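Local coordinates for protein fatty acyl CoA synthetase FADD13 (FATTY-ACYL-CoA SYNTHETASE) (Mycobacterium tuberculosis, PDB 3R44) that belongs to the ANL superfamily, with a large AMP-binding domain followed by a smaller C-terminal domain, and is named a fatty acyl-CoA synthetase, at residues G337-A342 with G404-K409. Sequence-based numbering, arbitrary orientation.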
loop_
_atom_site.group_PDB
_atom_site.type_symbol
_atom_site.label_atom_id
_atom_site.label_comp_id
_atom_site.label_asym_id
_atom_site.label_seq_id
_atom_site.Cartn_x
_atom_site.Cartn_y
_atom_site.Cartn_z
ATOM N N GLY A 337 -6.616 6.137 16.653
ATOM C CA GLY A 337 -5.598 5.093 16.740
ATOM C C GLY A 337 -6.042 3.725 16.236
ATOM O O GLY A 337 -5.203 2.822 16.044
ATOM N N SER A 338 -7.348 3.562 15.997
ATOM C CA SER A 338 -7.859 2.328 15.420
ATOM C C SER A 338 -7.656 2.301 13.902
ATOM O O SER A 338 -7.692 3.341 13.254
ATOM C CB SER A 338 -9.335 2.150 15.709
ATOM O OG SER A 338 -9.780 0.946 15.140
ATOM N N ALA A 339 -7.512 1.100 13.348
ATOM C CA ALA A 339 -7.502 0.851 11.924
ATOM C C ALA A 339 -8.933 0.543 11.399
ATOM O O ALA A 339 -9.120 0.297 10.209
ATOM C CB ALA A 339 -6.546 -0.356 11.614
ATOM N N GLY A 340 -9.910 0.533 12.307
ATOM C CA GLY A 340 -11.320 0.405 11.994
ATOM C C GLY A 340 -11.809 -1.039 12.018
ATOM O O GLY A 340 -11.177 -1.903 12.623
ATOM N N ARG A 341 -12.992 -1.232 11.448
ATOM C CA ARG A 341 -13.653 -2.542 11.382
ATOM C C ARG A 341 -13.357 -3.257 10.063
ATOM O O ARG A 341 -12.997 -2.636 9.063
ATOM C CB ARG A 341 -15.166 -2.327 11.460
ATOM C CG ARG A 341 -15.715 -1.861 12.830
ATOM C CD ARG A 341 -17.200 -1.566 12.791
ATOM N NE ARG A 341 -17.727 -1.737 14.149
ATOM C CZ ARG A 341 -18.762 -1.097 14.618
ATOM N NH1 ARG A 341 -19.376 -0.211 13.859
ATOM N NH2 ARG A 341 -19.155 -1.303 15.853
ATOM N N ALA A 342 -13.612 -4.560 10.024
ATOM C CA ALA A 342 -13.568 -5.306 8.785
ATOM C C ALA A 342 -14.486 -4.625 7.761
ATOM O O ALA A 342 -15.439 -3.906 8.124
ATOM C CB ALA A 342 -14.034 -6.783 9.027
ATOM N N GLY A 404 -15.404 -4.648 17.711
ATOM C CA GLY A 404 -14.876 -5.046 16.428
ATOM C C GLY A 404 -13.835 -4.143 15.795
ATOM O O GLY A 404 -13.475 -4.320 14.626
ATOM N N TYR A 405 -13.294 -3.206 16.567
ATOM C CA TYR A 405 -12.332 -2.242 16.034
ATOM C C TYR A 405 -10.930 -2.801 16.221
ATOM O O TYR A 405 -10.545 -3.208 17.340
ATOM C CB TYR A 405 -12.494 -0.873 16.669
ATOM C CG TYR A 405 -13.724 -0.129 16.231
ATOM C CD1 TYR A 405 -13.701 0.688 15.138
ATOM C CD2 TYR A 405 -14.924 -0.292 16.875
ATOM C CE1 TYR A 405 -14.838 1.391 14.710
ATOM C CE2 TYR A 405 -16.087 0.366 16.434
ATOM C CZ TYR A 405 -16.030 1.199 15.377
ATOM O OH TYR A 405 -17.139 1.881 15.002
ATOM N N LEU A 406 -10.199 -2.843 15.126
ATOM C CA LEU A 406 -8.809 -3.313 15.087
ATOM C C LEU A 406 -7.824 -2.209 15.491
ATOM O O LEU A 406 -7.921 -1.068 15.012
ATOM C CB LEU A 406 -8.458 -3.746 13.666
ATOM C CG LEU A 406 -7.032 -4.227 13.420
ATOM C CD1 LEU A 406 -6.736 -5.397 14.369
ATOM C CD2 LEU A 406 -6.780 -4.669 11.958
ATOM N N TYR A 407 -6.869 -2.569 16.352
ATOM C CA TYR A 407 -5.775 -1.686 16.765
ATOM C C TYR A 407 -4.503 -2.441 16.443
ATOM O O TYR A 407 -4.261 -3.502 16.987
ATOM C CB TYR A 407 -5.805 -1.349 18.262
ATOM C CG TYR A 407 -6.935 -0.416 18.654
ATOM C CD1 TYR A 407 -6.708 0.943 18.787
ATOM C CD2 TYR A 407 -8.225 -0.881 18.838
ATOM C CE1 TYR A 407 -7.723 1.823 19.113
ATOM C CE2 TYR A 407 -9.274 -0.002 19.168
ATOM C CZ TYR A 407 -9.008 1.331 19.307
ATOM O OH TYR A 407 -10.005 2.197 19.615
ATOM N N ILE A 408 -3.713 -1.932 15.513
ATOM C CA ILE A 408 -2.456 -2.558 15.210
ATOM C C ILE A 408 -1.391 -2.199 16.234
ATOM O O ILE A 408 -1.125 -1.021 16.547
ATOM C CB ILE A 408 -1.980 -2.220 13.782
ATOM C CG1 ILE A 408 -3.001 -2.669 12.736
ATOM C CG2 ILE A 408 -0.581 -2.826 13.484
ATOM C CD1 ILE A 408 -3.012 -4.087 12.418
ATOM N N LYS A 409 -0.751 -3.219 16.760
ATOM C CA LYS A 409 0.246 -3.026 17.806
ATOM C C LYS A 409 1.653 -3.055 17.281
ATOM O O LYS A 409 2.508 -2.324 17.793
ATOM C CB LYS A 409 0.107 -4.083 18.903
ATOM C CG LYS A 409 -1.200 -4.046 19.634
ATOM C CD LYS A 409 -1.415 -2.698 20.294
ATOM C CE LYS A 409 -2.763 -2.586 21.001
ATOM N NZ LYS A 409 -2.885 -3.599 22.122
HETATM O O HOH W 1 -4.243 0.682 14.530
HETATM O O HOH W 2 -14.530 -5.818 12.628
#
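Leu406 O is gripped twice by neighbouring residues of 337-342: the backbone N of Ala339 donates to it at 2.8 Å, nearly in line with the C=O bond, while Ser338 OG reaches it at 2.7 Å from above the carbonyl plane. With OG anti to the backbone N (chi1 -180°), the serine hydroxyl also accepts from Gly340 N at 2.9 Å, closing an ST turn. The same hydroxyl links that turn to the opposing strand. In return Leu406 N gives Gly340 O an almost straight bond of 2.8 Å (N-H...O 173°). Tyr405 and Tyr407, two residues apart, both send their rings off the same side of 404-409. Ser338 CB lies over a face of the Tyr407 ring, displaced toward its rim, in a CH-pi contact 3.9 Å from the centroid. Arg341 CG sits over the middle of a Tyr405 face, and the extended arginine chain then runs on across that ring, its guanidinium plane inclined 28° to the ring. Tyr405 OH comes over a guanidinium face but is not hydrogen-bonded to it; the hydroxyl bonds to Asp331, and Arg341 NH2 forms a salt bridge with Glu403. In the fold, the antiparallel hairpin of 396-400 and 406-410 is thereby joined to the edge of the large mixed sheet, whose outermost strand 341-342 pairs with 324-327. Ala339 CB meets the apolar Leu406 and Ile408 side chains, all three also touching Tyr315 of strand 310-316. Waters extend the backbone link at both ends: one donates to Gly337 O and accepts from Ile408 N, the other donates to Gly404 O and accepts from Ala342 N at 3.0 Å.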